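Local coordinates for mandelate racemase/muconate lactonizing enzyme-like protein (Roseovarius sp. TM1035, PDB 3RCY), which is a magnesium-binding member of the enolase superfamily, probably an isomerase or lyase acting on a carboxylate substrate, though its reaction is not established, at residues 131-139 and 148-156. Numbering follows the deposited sequence.
Sequences YLYPLPHHP and DMAAESAAD
E152 OE1 accepts two imidazole N-H groups from consecutive histidines. H138 NE2 donates the straighter bond (2.7 Å, 162°), nearly along the C-O axis of E152 OE1, ring and carboxylate close to coplanar. H137 NE2 comes from the syn side but well out of the carboxylate plane, 2.9 Å from E152 OE1, its ring turned 51° from the carboxylate. H138 ND1 accepts L135 N at 2.9 Å, from far out of the ring plane, bracing the type I turn L135 to H138, itself closed by H138 N to L135 O. With an alanine at H138, the L135 N-H would probably lose its acceptor and E152 OE1 the straighter of its two donors. Next to E152, S153 OG donates to Y133 O (2.7 Å). This loop follows the first strand of the enolase-type barrel, 126-131, and is fastened to helix 147-159, which leads on to the parallel neighbour strand 164-167. M149 lays CB over one face of the H138 ring, 3.7 Å from its centroid, while its chain, bent at chi3 (-144°), brings SD obliquely to the ring and against P139 CD. L132 CD2 rests 3.5 Å from A154 CA. L135 CD2 reaches D156, whose OD2 is salt-bridged to R160.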
loop_
_atom_site.group_PDB
_atom_site.type_symbol
_atom_site.label_atom_id
_atom_site.label_comp_id
_atom_site.label_asym_id
_atom_site.label_seq_id
_atom_site.Cartn_x
_atom_site.Cartn_y
_atom_site.Cartn_z
ATOM N N TYR A 131 25.646 -3.077 30.090
ATOM C CA TYR A 131 24.763 -4.016 30.772
ATOM C C TYR A 131 24.895 -3.813 32.276
ATOM O O TYR A 131 25.927 -3.340 32.757
ATOM C CB TYR A 131 25.180 -5.460 30.495
ATOM C CG TYR A 131 24.483 -6.167 29.364
ATOM C CD1 TYR A 131 25.222 -6.652 28.276
ATOM C CD2 TYR A 131 23.106 -6.388 29.382
ATOM C CE1 TYR A 131 24.613 -7.326 27.230
ATOM C CE2 TYR A 131 22.474 -7.068 28.333
ATOM C CZ TYR A 131 23.243 -7.533 27.257
ATOM O OH TYR A 131 22.659 -8.201 26.197
ATOM N N LEU A 132 23.856 -4.205 33.008
ATOM C CA LEU A 132 23.944 -4.347 34.456
ATOM C C LEU A 132 24.593 -5.688 34.803
ATOM O O LEU A 132 24.033 -6.751 34.529
ATOM C CB LEU A 132 22.561 -4.243 35.099
ATOM C CG LEU A 132 21.850 -2.910 34.860
ATOM C CD1 LEU A 132 20.441 -2.925 35.435
ATOM C CD2 LEU A 132 22.682 -1.776 35.452
ATOM N N TYR A 133 25.789 -5.624 35.387
ATOM C CA TYR A 133 26.526 -6.833 35.786
ATOM C C TYR A 133 26.465 -6.988 37.304
ATOM O O TYR A 133 26.281 -5.989 38.015
ATOM C CB TYR A 133 27.985 -6.749 35.327
ATOM C CG TYR A 133 28.159 -6.757 33.823
ATOM C CD1 TYR A 133 28.013 -7.939 33.097
ATOM C CD2 TYR A 133 28.463 -5.581 33.125
ATOM C CE1 TYR A 133 28.168 -7.962 31.712
ATOM C CE2 TYR A 133 28.626 -5.590 31.734
ATOM C CZ TYR A 133 28.472 -6.790 31.038
ATOM O OH TYR A 133 28.624 -6.832 29.675
ATOM N N PRO A 134 26.620 -8.233 37.809
ATOM C CA PRO A 134 26.620 -8.440 39.257
ATOM C C PRO A 134 27.706 -7.611 39.930
ATOM O O PRO A 134 28.827 -7.509 39.417
ATOM C CB PRO A 134 26.936 -9.937 39.411
ATOM C CG PRO A 134 26.606 -10.551 38.105
ATOM C CD PRO A 134 26.826 -9.494 37.067
ATOM N N LEU A 135 27.351 -6.991 41.047
ATOM C CA LEU A 135 28.315 -6.370 41.943
ATOM C C LEU A 135 29.021 -7.469 42.750
ATOM O O LEU A 135 28.571 -8.616 42.739
ATOM C CB LEU A 135 27.603 -5.358 42.855
ATOM C CG LEU A 135 27.044 -4.112 42.142
ATOM C CD1 LEU A 135 26.324 -3.194 43.128
ATOM C CD2 LEU A 135 28.143 -3.347 41.395
ATOM N N PRO A 136 30.131 -7.141 43.439
ATOM C CA PRO A 136 30.921 -8.195 44.119
ATOM C C PRO A 136 30.184 -9.028 45.179
ATOM O O PRO A 136 30.566 -10.172 45.425
ATOM C CB PRO A 136 32.068 -7.412 44.758
ATOM C CG PRO A 136 32.228 -6.220 43.874
ATOM C CD PRO A 136 30.825 -5.840 43.485
ATOM N N HIS A 137 29.139 -8.477 45.790
ATOM C CA HIS A 137 28.363 -9.216 46.799
ATOM C C HIS A 137 27.170 -9.985 46.209
ATOM O O HIS A 137 26.488 -10.720 46.926
ATOM C CB HIS A 137 27.878 -8.267 47.894
ATOM C CG HIS A 137 26.841 -7.292 47.426
ATOM N ND1 HIS A 137 27.088 -6.362 46.439
ATOM C CD2 HIS A 137 25.552 -7.108 47.804
ATOM C CE1 HIS A 137 25.998 -5.645 46.232
ATOM N NE2 HIS A 137 25.053 -6.077 47.049
ATOM N N HIS A 138 26.921 -9.811 44.911
ATOM C CA HIS A 138 25.813 -10.489 44.238
ATOM C C HIS A 138 26.213 -11.899 43.822
ATOM O O HIS A 138 27.184 -12.064 43.079
ATOM C CB HIS A 138 25.394 -9.736 42.969
ATOM C CG HIS A 138 24.744 -8.412 43.220
ATOM N ND1 HIS A 138 24.774 -7.387 42.298
ATOM C CD2 HIS A 138 24.043 -7.945 44.280
ATOM C CE1 HIS A 138 24.110 -6.349 42.775
ATOM N NE2 HIS A 138 23.655 -6.663 43.976
ATOM N N PRO A 139 25.454 -12.920 44.266
ATOM C CA PRO A 139 25.661 -14.247 43.661
ATOM C C PRO A 139 25.287 -14.175 42.178
ATOM O O PRO A 139 24.216 -13.653 41.831
ATOM C CB PRO A 139 24.684 -15.152 44.430
ATOM C CG PRO A 139 24.262 -14.360 45.645
ATOM C CD PRO A 139 24.353 -12.917 45.247
ATOM N N ASP A 148 15.896 -6.549 42.538
ATOM C CA ASP A 148 16.596 -5.881 43.635
ATOM C C ASP A 148 18.093 -5.709 43.361
ATOM O O ASP A 148 18.622 -4.605 43.493
ATOM C CB ASP A 148 16.365 -6.622 44.964
ATOM C CG ASP A 148 14.992 -6.336 45.570
ATOM O OD1 ASP A 148 14.240 -5.508 45.024
ATOM O OD2 ASP A 148 14.663 -6.932 46.615
ATOM N N MET A 149 18.762 -6.794 42.970
ATOM C CA MET A 149 20.197 -6.745 42.671
ATOM C C MET A 149 20.496 -5.911 41.428
ATOM O O MET A 149 21.436 -5.123 41.424
ATOM C CB MET A 149 20.784 -8.150 42.524
ATOM C CG MET A 149 20.803 -8.971 43.823
ATOM S SD MET A 149 21.603 -10.572 43.574
ATOM C CE MET A 149 20.602 -11.598 44.656
ATOM N N ALA A 150 19.686 -6.078 40.382
ATOM C CA ALA A 150 19.820 -5.257 39.184
ATOM C C ALA A 150 19.725 -3.764 39.524
ATOM O O ALA A 150 20.518 -2.972 39.034
ATOM C CB ALA A 150 18.774 -5.649 38.137
ATOM N N ALA A 151 18.766 -3.391 40.372
ATOM C CA ALA A 151 18.622 -1.995 40.776
ATOM C C ALA A 151 19.870 -1.469 41.503
ATOM O O ALA A 151 20.253 -0.318 41.302
ATOM C CB ALA A 151 17.361 -1.789 41.615
ATOM N N GLU A 152 20.505 -2.312 42.324
ATOM C CA GLU A 152 21.780 -1.946 42.961
ATOM C C GLU A 152 22.886 -1.690 41.929
ATOM O O GLU A 152 23.645 -0.716 42.042
ATOM C CB GLU A 152 22.232 -3.020 43.962
ATOM C CG GLU A 152 21.398 -3.079 45.227
ATOM C CD GLU A 152 21.966 -4.033 46.272
ATOM O OE1 GLU A 152 22.625 -5.033 45.905
ATOM O OE2 GLU A 152 21.746 -3.776 47.470
ATOM N N SER A 153 22.973 -2.562 40.923
ATOM C CA SER A 153 23.958 -2.391 39.854
ATOM C C SER A 153 23.691 -1.118 39.064
ATOM O O SER A 153 24.628 -0.419 38.688
ATOM C CB SER A 153 23.999 -3.609 38.922
ATOM O OG SER A 153 24.507 -4.726 39.621
ATOM N N ALA A 154 22.415 -0.818 38.836
ATOM C CA ALA A 154 22.013 0.400 38.127
ATOM C C ALA A 154 22.413 1.665 38.895
ATOM O O ALA A 154 22.937 2.607 38.295
ATOM C CB ALA A 154 20.517 0.391 37.854
ATOM N N ALA A 155 22.153 1.673 40.210
ATOM C CA ALA A 155 22.552 2.773 41.086
ATOM C C ALA A 155 24.056 2.994 41.021
ATOM O O ALA A 155 24.515 4.132 40.931
ATOM C CB ALA A 155 22.107 2.517 42.528
ATOM N N ASP A 156 24.819 1.906 41.029
ATOM C CA ASP A 156 26.268 2.006 40.923
ATOM C C ASP A 156 26.722 2.523 39.545
ATOM O O ASP A 156 27.599 3.378 39.464
ATOM C CB ASP A 156 26.933 0.671 41.259
ATOM C CG ASP A 156 28.425 0.811 41.458
ATOM O OD1 ASP A 156 28.857 1.564 42.360
ATOM O OD2 ASP A 156 29.169 0.184 40.697
#